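Local coordinates for protein alpha-amylase (Eisenia fetida, PDB 6M4K) that probably hydrolyses internal alpha-1,4-glucosidic linkages of starch-like polysaccharides as a calcium- and chloride-dependent GH13 alpha-amylase, at residues V131-P135 with N136-G140; N86-T89 with T90-L94; N273-R276 with L277-V281. One frame throughout, in Å; residues are numbered along the deposited sequence.

Contact 1: residues V131-P135 with N136-G140; sequences VPYGP and NDFHG
D137 folds back over a tight turn and grips the backbone of G134 at two points. Its amide N donates to G134 O over 2.9 Å, arriving from above the carbonyl plane. Its carboxylate accepts in turn: G134 N donates to D137 OD2 at 2.9 Å and 165°, meeting that oxygen on the anti side, 18° out of the carboxylate plane. CG of D137 lies beside its own backbone N (chi1 -58°), which places OD2 within bonding distance of G134 N. The same OD2 lies at the edge of the Y133 ring, 3.7 Å from CD1. F138 closes the next step of this short 3-10 turn, with its N bonded to P135 O at 3.2 Å. The F138 ring turns its edge to the turn: G134 O sits at that edge, in the ring plane, 3.2 Å from F138 CD1. CE1 of F138 rests 4.0 Å from Y133 CB, and the two rings meet obliquely. Further on, H139 ND1 bonds to the calcium ligand D170, so the loop has a second-shell link to the metal site. The turn belongs to the long loop between strand 120-122 and helix 157-162, and Y133 and D137 pack on helix 176-192.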
ATOM      1  N   VAL A 131       1.291  25.423 -13.957  1.00 14.89           N
ATOM      2  CA  VAL A 131       2.624  24.859 -13.747  1.00 15.49           C
ATOM      3  C   VAL A 131       3.755  25.880 -13.996  1.00 17.35           C
ATOM      4  O   VAL A 131       4.489  26.198 -13.062  1.00 19.02           O
ATOM      5  CB  VAL A 131       2.801  23.503 -14.473  1.00 15.92           C
ATOM      6  CG1 VAL A 131       4.224  23.015 -14.342  1.00 16.42           C
ATOM      7  CG2 VAL A 131       1.814  22.471 -13.934  1.00 17.08           C
ATOM      8  N   PRO A 132       3.896  26.417 -15.231  1.00 17.26           N
ATOM      9  CA  PRO A 132       3.193  26.139 -16.488  1.00 16.66           C
ATOM     10  C   PRO A 132       3.868  25.036 -17.321  1.00 15.43           C
ATOM     11  O   PRO A 132       5.108  24.914 -17.327  1.00 16.91           O
ATOM     12  CB  PRO A 132       3.286  27.478 -17.226  1.00 18.02           C
ATOM     13  CG  PRO A 132       4.629  28.002 -16.822  1.00 19.71           C
ATOM     14  CD  PRO A 132       4.818  27.567 -15.376  1.00 17.72           C
ATOM     15  N   TYR A 133       3.047  24.254 -18.024  1.00 15.70           N
ATOM     16  CA  TYR A 133       3.498  23.340 -19.063  1.00 15.18           C
ATOM     17  C   TYR A 133       2.769  23.671 -20.357  1.00 15.80           C
ATOM     18  O   TYR A 133       1.599  24.071 -20.332  1.00 15.31           O
ATOM     19  CB  TYR A 133       3.113  21.895 -18.746  1.00 14.70           C
ATOM     20  CG  TYR A 133       3.890  21.144 -17.674  1.00 13.79           C
ATOM     21  CD1 TYR A 133       5.277  21.211 -17.592  1.00 15.53           C
ATOM     22  CD2 TYR A 133       3.215  20.304 -16.787  1.00 16.40           C
ATOM     23  CE1 TYR A 133       5.974  20.475 -16.627  1.00 14.81           C
ATOM     24  CE2 TYR A 133       3.895  19.566 -15.827  1.00 14.90           C
ATOM     25  CZ  TYR A 133       5.272  19.657 -15.760  1.00 15.15           C
ATOM     26  OH  TYR A 133       5.962  18.924 -14.818  1.00 15.16           O
ATOM     27  N   GLY A 134       3.457  23.454 -21.484  1.00 15.69           N
ATOM     28  CA  GLY A 134       2.867  23.504 -22.805  1.00 16.09           C
ATOM     29  C   GLY A 134       3.289  22.292 -23.614  1.00 16.50           C
ATOM     30  O   GLY A 134       3.929  21.380 -23.086  1.00 15.81           O
ATOM     31  N   PRO A 135       2.955  22.263 -24.911  1.00 15.40           N
ATOM     32  CA  PRO A 135       3.252  21.083 -25.743  1.00 16.31           C
ATOM     33  C   PRO A 135       4.700  20.633 -25.743  1.00 16.62           C
ATOM     34  O   PRO A 135       4.943  19.424 -25.855  1.00 18.79           O
ATOM     35  CB  PRO A 135       2.802  21.530 -27.144  1.00 17.31           C
ATOM     36  CG  PRO A 135       1.678  22.464 -26.861  1.00 16.52           C
ATOM     37  CD  PRO A 135       2.087  23.225 -25.615  1.00 18.88           C
ATOM     38  N   ASN A 136       5.668  21.551 -25.623  1.00 17.17           N
ATOM     39  CA  ASN A 136       7.075  21.155 -25.653  1.00 18.44           C
ATOM     40  C   ASN A 136       7.457  20.307 -24.453  1.00 15.73           C
ATOM     41  O   ASN A 136       8.518  19.675 -24.462  1.00 18.44           O
ATOM     42  CB  ASN A 136       7.994  22.380 -25.689  1.00 18.70           C
ATOM     43  CG  ASN A 136       7.856  23.176 -26.963  1.00 24.01           C
ATOM     44  OD1 ASN A 136       7.561  22.626 -28.016  1.00 22.62           O
ATOM     45  ND2 ASN A 136       8.056  24.487 -26.870  1.00 26.89           N
ATOM     46  N   ASP A 137       6.623  20.291 -23.422  1.00 17.40           N
ATOM     47  CA  ASP A 137       6.906  19.547 -22.206  1.00 16.11           C
ATOM     48  C   ASP A 137       6.352  18.135 -22.226  1.00 16.36           C
ATOM     49  O   ASP A 137       6.510  17.415 -21.235  1.00 16.76           O
ATOM     50  CB  ASP A 137       6.362  20.327 -21.009  1.00 16.29           C
ATOM     51  CG  ASP A 137       6.966  21.706 -20.923  1.00 16.80           C
ATOM     52  OD1 ASP A 137       8.215  21.791 -21.003  1.00 20.07           O
ATOM     53  OD2 ASP A 137       6.215  22.691 -20.807  1.00 17.72           O
ATOM     54  N   PHE A 138       5.749  17.710 -23.331  1.00 16.18           N
ATOM     55  CA  PHE A 138       5.108  16.410 -23.435  1.00 15.28           C
ATOM     56  C   PHE A 138       5.711  15.608 -24.572  1.00 19.08           C
ATOM     57  O   PHE A 138       6.230  16.164 -25.551  1.00 18.67           O
ATOM     58  CB  PHE A 138       3.601  16.552 -23.698  1.00 16.41           C
ATOM     59  CG  PHE A 138       2.851  17.143 -22.549  1.00 15.41           C
ATOM     60  CD1 PHE A 138       2.769  18.518 -22.387  1.00 15.55           C
ATOM     61  CD2 PHE A 138       2.260  16.314 -21.604  1.00 17.43           C
ATOM     62  CE1 PHE A 138       2.098  19.059 -21.305  1.00 15.97           C
ATOM     63  CE2 PHE A 138       1.586  16.834 -20.528  1.00 15.90           C
ATOM     64  CZ  PHE A 138       1.502  18.209 -20.365  1.00 16.27           C
ATOM     65  N   HIS A 139       5.640  14.290 -24.428  1.00 17.80           N
ATOM     66  CA  HIS A 139       5.781  13.415 -25.574  1.00 18.68           C
ATOM     67  C   HIS A 139       4.592  13.610 -26.514  1.00 19.18           C
ATOM     68  O   HIS A 139       3.487  13.955 -26.092  1.00 18.67           O
ATOM     69  CB  HIS A 139       5.851  11.968 -25.095  1.00 17.51           C
ATOM     70  CG  HIS A 139       7.080  11.661 -24.295  1.00 17.55           C
ATOM     71  ND1 HIS A 139       7.039  10.959 -23.107  1.00 17.69           N
ATOM     72  CD2 HIS A 139       8.383  11.953 -24.514  1.00 19.09           C
ATOM     73  CE1 HIS A 139       8.265  10.833 -22.629  1.00 18.40           C
ATOM     74  NE2 HIS A 139       9.100  11.421 -23.468  1.00 19.63           N
ATOM     75  N   GLY A 140       4.826  13.392 -27.793  1.00 19.23           N
ATOM     76  CA  GLY A 140       3.801  13.570 -28.809  1.00 21.70           C
ATOM     77  C   GLY A 140       4.090  12.691 -29.997  1.00 20.47           C
ATOM     78  O   GLY A 140       4.734  11.645 -29.870  1.00 20.14           O
TER

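Contact 2: residues N86-T89 with T90-L94; sequences NMVT and TCNNL
Helix 81-93 of the GH13 TIM barrel carries this contact in its last two turns, just before barrel strand 97-102. Four successive i to i+4 bonds form the regular alpha-helical ladder. T90 N donates to N86 O, C91 N to M87 O, N92 N to V88 O at 2.8 Å, and N93 N to T89 O. The side chains pair along the same spacing. M87 CG lies 4.1 Å from C91 SG on the buried side, where C91 forms a disulfide with C34 of helix 27-39. M87 also packs on W27 and I30, so this face of the helix is both covalently tied and packed to its neighbour. V88 and N92 run side by side, with CG1 of V88 3.7 Å from ND2 of N92. N92 is a buried residue, and its ND2 bonds to G193 O. T90 OG1 bonds to E31 of helix 27-39. T89 and N93 also lie alongside each other. T89 OG1 sits beside the backbone N (chi1 -62°) and bonds to R85 O, which puts the methyl CG2 anti to that N. There it touches the N93 amide, whose OD1 bonds to W224 NE1, and the gap from T89 CG2 to N93 ND2 is 3.8 Å.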
ATOM      1  N   ASN A  86      -0.856  21.204   8.488  1.00 14.82           N
ATOM      2  CA  ASN A  86      -1.245  20.845   9.850  1.00 16.20           C
ATOM      3  C   ASN A  86      -1.128  19.342  10.070  1.00 15.10           C
ATOM      4  O   ASN A  86      -0.641  18.896  11.115  1.00 16.36           O
ATOM      5  CB  ASN A  86      -2.687  21.267  10.123  1.00 17.17           C
ATOM      6  CG  ASN A  86      -2.850  22.760  10.367  1.00 18.64           C
ATOM      7  OD1 ASN A  86      -3.957  23.284  10.247  1.00 22.32           O
ATOM      8  ND2 ASN A  86      -1.773  23.440  10.715  1.00 21.19           N
ATOM      9  N   MET A  87      -1.601  18.552   9.098  1.00 15.55           N
ATOM     10  CA  MET A  87      -1.525  17.097   9.179  1.00 14.59           C
ATOM     11  C   MET A  87      -0.082  16.623   9.299  1.00 13.74           C
ATOM     12  O   MET A  87       0.246  15.821  10.176  1.00 14.82           O
ATOM     13  CB  MET A  87      -2.196  16.488   7.945  1.00 15.30           C
ATOM     14  CG  MET A  87      -2.065  14.986   7.828  1.00 13.98           C
ATOM     15  SD  MET A  87      -2.541  14.389   6.199  1.00 14.67           S
ATOM     16  CE  MET A  87      -1.228  15.078   5.182  1.00 16.47           C
ATOM     17  N   VAL A  88       0.787  17.097   8.404  1.00 14.61           N
ATOM     18  CA  VAL A  88       2.185  16.663   8.420  1.00 13.49           C
ATOM     19  C   VAL A  88       2.843  17.010   9.752  1.00 14.47           C
ATOM     20  O   VAL A  88       3.537  16.185  10.359  1.00 14.82           O
ATOM     21  CB  VAL A  88       2.951  17.260   7.224  1.00 14.63           C
ATOM     22  CG1 VAL A  88       4.442  16.959   7.343  1.00 16.32           C
ATOM     23  CG2 VAL A  88       2.417  16.715   5.904  1.00 16.14           C
ATOM     24  N   THR A  89       2.636  18.239  10.222  1.00 16.05           N
ATOM     25  CA  THR A  89       3.251  18.668  11.479  1.00 16.07           C
ATOM     26  C   THR A  89       2.776  17.812  12.653  1.00 16.27           C
ATOM     27  O   THR A  89       3.585  17.310  13.440  1.00 16.44           O
ATOM     28  CB  THR A  89       2.949  20.147  11.718  1.00 18.31           C
ATOM     29  OG1 THR A  89       3.531  20.925  10.665  1.00 20.59           O
ATOM     30  CG2 THR A  89       3.515  20.592  13.059  1.00 20.25           C
ATOM     31  N   THR A  90       1.459  17.614  12.774  1.00 16.14           N
ATOM     32  CA  THR A  90       0.908  16.858  13.894  1.00 16.80           C
ATOM     33  C   THR A  90       1.360  15.407  13.843  1.00 15.03           C
ATOM     34  O   THR A  90       1.751  14.818  14.861  1.00 16.64           O
ATOM     35  CB  THR A  90      -0.619  16.921  13.825  1.00 17.79           C
ATOM     36  OG1 THR A  90      -1.055  18.271  14.016  1.00 21.69           O
ATOM     37  CG2 THR A  90      -1.247  16.018  14.884  1.00 19.56           C
ATOM     38  N   CYS A  91       1.293  14.808  12.656  1.00 14.80           N
ATOM     39  CA  CYS A  91       1.659  13.408  12.510  1.00 14.16           C
ATOM     40  C   CYS A  91       3.142  13.211  12.801  1.00 13.85           C
ATOM     41  O   CYS A  91       3.525  12.328  13.574  1.00 15.05           O
ATOM     42  CB  CYS A  91       1.277  12.915  11.109  1.00 14.40           C
ATOM     43  SG  CYS A  91      -0.508  12.756  10.871  1.00 15.18           S
ATOM     44  N   ASN A  92       3.989  14.068  12.212  1.00 14.48           N
ATOM     45  CA  ASN A  92       5.422  13.995  12.483  1.00 14.82           C
ATOM     46  C   ASN A  92       5.721  14.132  13.969  1.00 13.73           C
ATOM     47  O   ASN A  92       6.575  13.410  14.498  1.00 15.03           O
ATOM     48  CB  ASN A  92       6.177  15.066  11.701  1.00 15.09           C
ATOM     49  CG  ASN A  92       6.305  14.741  10.234  1.00 15.06           C
ATOM     50  OD1 ASN A  92       5.741  13.756   9.750  1.00 15.64           O
ATOM     51  ND2 ASN A  92       7.062  15.567   9.508  1.00 15.10           N
ATOM     52  N   ASN A  93       5.039  15.054  14.656  1.00 15.31           N
ATOM     53  CA  ASN A  93       5.264  15.213  16.092  1.00 15.56           C
ATOM     54  C   ASN A  93       4.883  13.967  16.870  1.00 18.46           C
ATOM     55  O   ASN A  93       5.427  13.729  17.955  1.00 20.05           O
ATOM     56  CB  ASN A  93       4.515  16.431  16.633  1.00 17.45           C
ATOM     57  CG  ASN A  93       5.155  17.741  16.228  1.00 17.08           C
ATOM     58  OD1 ASN A  93       6.325  17.771  15.854  1.00 19.08           O
ATOM     59  ND2 ASN A  93       4.396  18.826  16.302  1.00 18.99           N
ATOM     60  N   LEU A  94       3.944  13.174  16.355  1.00 15.91           N
ATOM     61  CA  LEU A  94       3.564  11.906  16.969  1.00 16.80           C
ATOM     62  C   LEU A  94       4.412  10.733  16.507  1.00 15.39           C
ATOM     63  O   LEU A  94       4.189   9.610  16.969  1.00 17.50           O
ATOM     64  CB  LEU A  94       2.096  11.597  16.673  1.00 16.56           C
ATOM     65  CG  LEU A  94       1.108  12.452  17.456  1.00 19.31           C
ATOM     66  CD1 LEU A  94      -0.264  12.379  16.811  1.00 21.67           C
ATOM     67  CD2 LEU A  94       1.045  11.959  18.888  1.00 25.21           C
TER

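Contact 3: residues N273-R276 with L277-V281; sequences NGQR and LANLV
Q275 bends at chi2 (-67°) and N279 holds CG beside its own backbone N (chi1 -68°), which brings their two amides together. N279 ND2 donates to Q275 OE1 at 2.9 Å in a nearly straight bond. The acceptor lies in the plane of the N279 amide, while the donor is tilted from the plane of the Q275 amide; the two groups are turned 73° apart. Q275 OE1 also accepts from R276 N at 3.1 Å, in the carbonyl plane on a lone pair, so two bonds fix this oxygen. An alanine in place of Q275 is likely to leave R276 N and N279 ND2 without this shared acceptor and the N279 amide freer to turn. R276 O receives N279 N at 2.9 Å, at the start of the 3-10 turn 277-280. Two waters extend the network. One takes a bond from N279 ND2 and gives one to G274 O. The other gives a bond to N279 OD1 (2.8 Å) and accepts one from R276 NH1. The loop follows helix 259-270, where Q275, L277 and L280 all touch V268. On the C-terminal domain, A278 and V281 touch strand 409-411, and Q415 bonds to L277 N and Q275 O.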
ATOM      1  N   ASN A 273      -6.644 -23.027  -8.455  1.00 21.85           N
ATOM      2  CA  ASN A 273      -5.917 -23.976  -9.302  1.00 23.06           C
ATOM      3  C   ASN A 273      -5.041 -24.920  -8.482  1.00 22.07           C
ATOM      4  O   ASN A 273      -3.874 -25.158  -8.802  1.00 24.21           O
ATOM      5  CB  ASN A 273      -5.114 -23.255 -10.381  1.00 25.99           C
ATOM      6  CG  ASN A 273      -4.709 -24.175 -11.510  1.00 35.58           C
ATOM      7  OD1 ASN A 273      -5.211 -25.295 -11.621  1.00 34.48           O
ATOM      8  ND2 ASN A 273      -3.800 -23.707 -12.358  1.00 37.02           N
ATOM      9  N   GLY A 274      -5.600 -25.440  -7.395  1.00 21.46           N
ATOM     10  CA  GLY A 274      -4.880 -26.426  -6.614  1.00 23.07           C
ATOM     11  C   GLY A 274      -3.739 -25.900  -5.772  1.00 23.89           C
ATOM     12  O   GLY A 274      -2.877 -26.677  -5.364  1.00 24.35           O
ATOM     13  N   GLN A 275      -3.704 -24.603  -5.485  1.00 19.03           N
ATOM     14  CA  GLN A 275      -2.671 -24.088  -4.600  1.00 18.47           C
ATOM     15  C   GLN A 275      -2.850 -24.614  -3.178  1.00 17.39           C
ATOM     16  O   GLN A 275      -3.949 -25.001  -2.762  1.00 20.64           O
ATOM     17  CB  GLN A 275      -2.699 -22.561  -4.593  1.00 18.51           C
ATOM     18  CG  GLN A 275      -1.732 -21.920  -5.562  1.00 20.58           C
ATOM     19  CD  GLN A 275      -0.275 -22.149  -5.175  1.00 20.43           C
ATOM     20  OE1 GLN A 275       0.025 -22.819  -4.184  1.00 21.31           O
ATOM     21  NE2 GLN A 275       0.637 -21.593  -5.963  1.00 25.17           N
ATOM     22  N   ARG A 276      -1.743 -24.619  -2.428  1.00 16.91           N
ATOM     23  CA  ARG A 276      -1.695 -25.138  -1.066  1.00 16.89           C
ATOM     24  C   ARG A 276      -0.953 -24.173  -0.154  1.00 18.37           C
ATOM     25  O   ARG A 276       0.144 -23.709  -0.489  1.00 17.73           O
ATOM     26  CB  ARG A 276      -0.975 -26.486  -1.023  1.00 17.91           C
ATOM     27  CG  ARG A 276      -1.707 -27.579  -1.767  1.00 18.90           C
ATOM     28  CD  ARG A 276      -0.829 -28.793  -1.925  1.00 20.77           C
ATOM     29  NE  ARG A 276      -1.519 -29.836  -2.676  1.00 23.31           N
ATOM     30  CZ  ARG A 276      -0.908 -30.878  -3.228  1.00 30.91           C
ATOM     31  NH1 ARG A 276       0.409 -31.010  -3.120  1.00 33.63           N
ATOM     32  NH2 ARG A 276      -1.615 -31.781  -3.892  1.00 27.46           N
ATOM     33  N   LEU A 277      -1.541 -23.903   1.016  1.00 17.00           N
ATOM     34  CA  LEU A 277      -0.889 -23.049   2.003  1.00 16.00           C
ATOM     35  C   LEU A 277       0.496 -23.565   2.350  1.00 15.11           C
ATOM     36  O   LEU A 277       1.406 -22.769   2.629  1.00 16.79           O
ATOM     37  CB  LEU A 277      -1.753 -22.988   3.265  1.00 16.48           C
ATOM     38  CG  LEU A 277      -1.562 -21.776   4.173  1.00 17.83           C
ATOM     39  CD1 LEU A 277      -2.026 -20.504   3.483  1.00 17.65           C
ATOM     40  CD2 LEU A 277      -2.325 -21.988   5.476  1.00 16.70           C
ATOM     41  N   ALA A 278       0.686 -24.888   2.316  1.00 17.25           N
ATOM     42  CA  ALA A 278       1.978 -25.470   2.635  1.00 16.37           C
ATOM     43  C   ALA A 278       3.081 -24.993   1.699  1.00 16.16           C
ATOM     44  O   ALA A 278       4.254 -25.040   2.075  1.00 16.49           O
ATOM     45  CB  ALA A 278       1.892 -27.002   2.602  1.00 18.44           C
ATOM     46  N   ASN A 279       2.731 -24.534   0.497  1.00 16.21           N
ATOM     47  CA  ASN A 279       3.732 -24.039  -0.445  1.00 16.43           C
ATOM     48  C   ASN A 279       4.407 -22.754   0.019  1.00 15.98           C
ATOM     49  O   ASN A 279       5.430 -22.375  -0.566  1.00 17.63           O
ATOM     50  CB  ASN A 279       3.095 -23.801  -1.815  1.00 18.55           C
ATOM     51  CG  ASN A 279       2.665 -25.090  -2.487  1.00 19.96           C
ATOM     52  OD1 ASN A 279       3.189 -26.158  -2.179  1.00 21.11           O
ATOM     53  ND2 ASN A 279       1.717 -24.996  -3.412  1.00 22.38           N
ATOM     54  N   LEU A 280       3.866 -22.074   1.029  1.00 15.56           N
ATOM     55  CA  LEU A 280       4.455 -20.831   1.522  1.00 15.00           C
ATOM     56  C   LEU A 280       5.739 -21.045   2.308  1.00 15.05           C
ATOM     57  O   LEU A 280       6.329 -20.059   2.764  1.00 15.05           O
ATOM     58  CB  LEU A 280       3.437 -20.072   2.370  1.00 15.98           C
ATOM     59  CG  LEU A 280       2.192 -19.597   1.622  1.00 14.74           C
ATOM     60  CD1 LEU A 280       1.212 -18.929   2.573  1.00 14.98           C
ATOM     61  CD2 LEU A 280       2.561 -18.653   0.475  1.00 15.68           C
ATOM     62  N   VAL A 281       6.179 -22.297   2.487  1.00 15.87           N
ATOM     63  CA  VAL A 281       7.379 -22.593   3.268  1.00 16.16           C
ATOM     64  C   VAL A 281       8.574 -21.750   2.829  1.00 16.27           C
ATOM     65  O   VAL A 281       9.416 -21.373   3.653  1.00 17.71           O
ATOM     66  CB  VAL A 281       7.673 -24.113   3.225  1.00 17.08           C
ATOM     67  CG1 VAL A 281       7.961 -24.580   1.801  1.00 18.87           C
ATOM     68  CG2 VAL A 281       8.814 -24.488   4.162  1.00 17.76           C
TER
HETATM   69  O   HOH W   1      -0.044 -26.806  -5.078  1.00 31.12           O
HETATM   70  O   HOH W   2       2.633 -28.899  -2.599  1.00 28.85           O

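Overall arrangement
All three contacts are local: contacts 1 and 3 are loop turns, contact 2 is part of a helix, and none touches another. Contacts 1 and 2 have centres about 35 Å apart. Contact 3 lies across the centre of the chain from both, about 49 Å from contact 1 and about 42 Å from contact 2 between centres. Of the three, contact 1 is the one close to the calcium site: the F138 side chain is about 9 Å from the bound calcium ion and about 6 Å from that of D170, a calcium ligand. Contact 2 belongs to one of the helices on the outside of the eight-stranded barrel. Contact 3 belongs to the loop between helix 259-270 and barrel strand 295-297, where the catalytic domain meets the C-terminal beta domain.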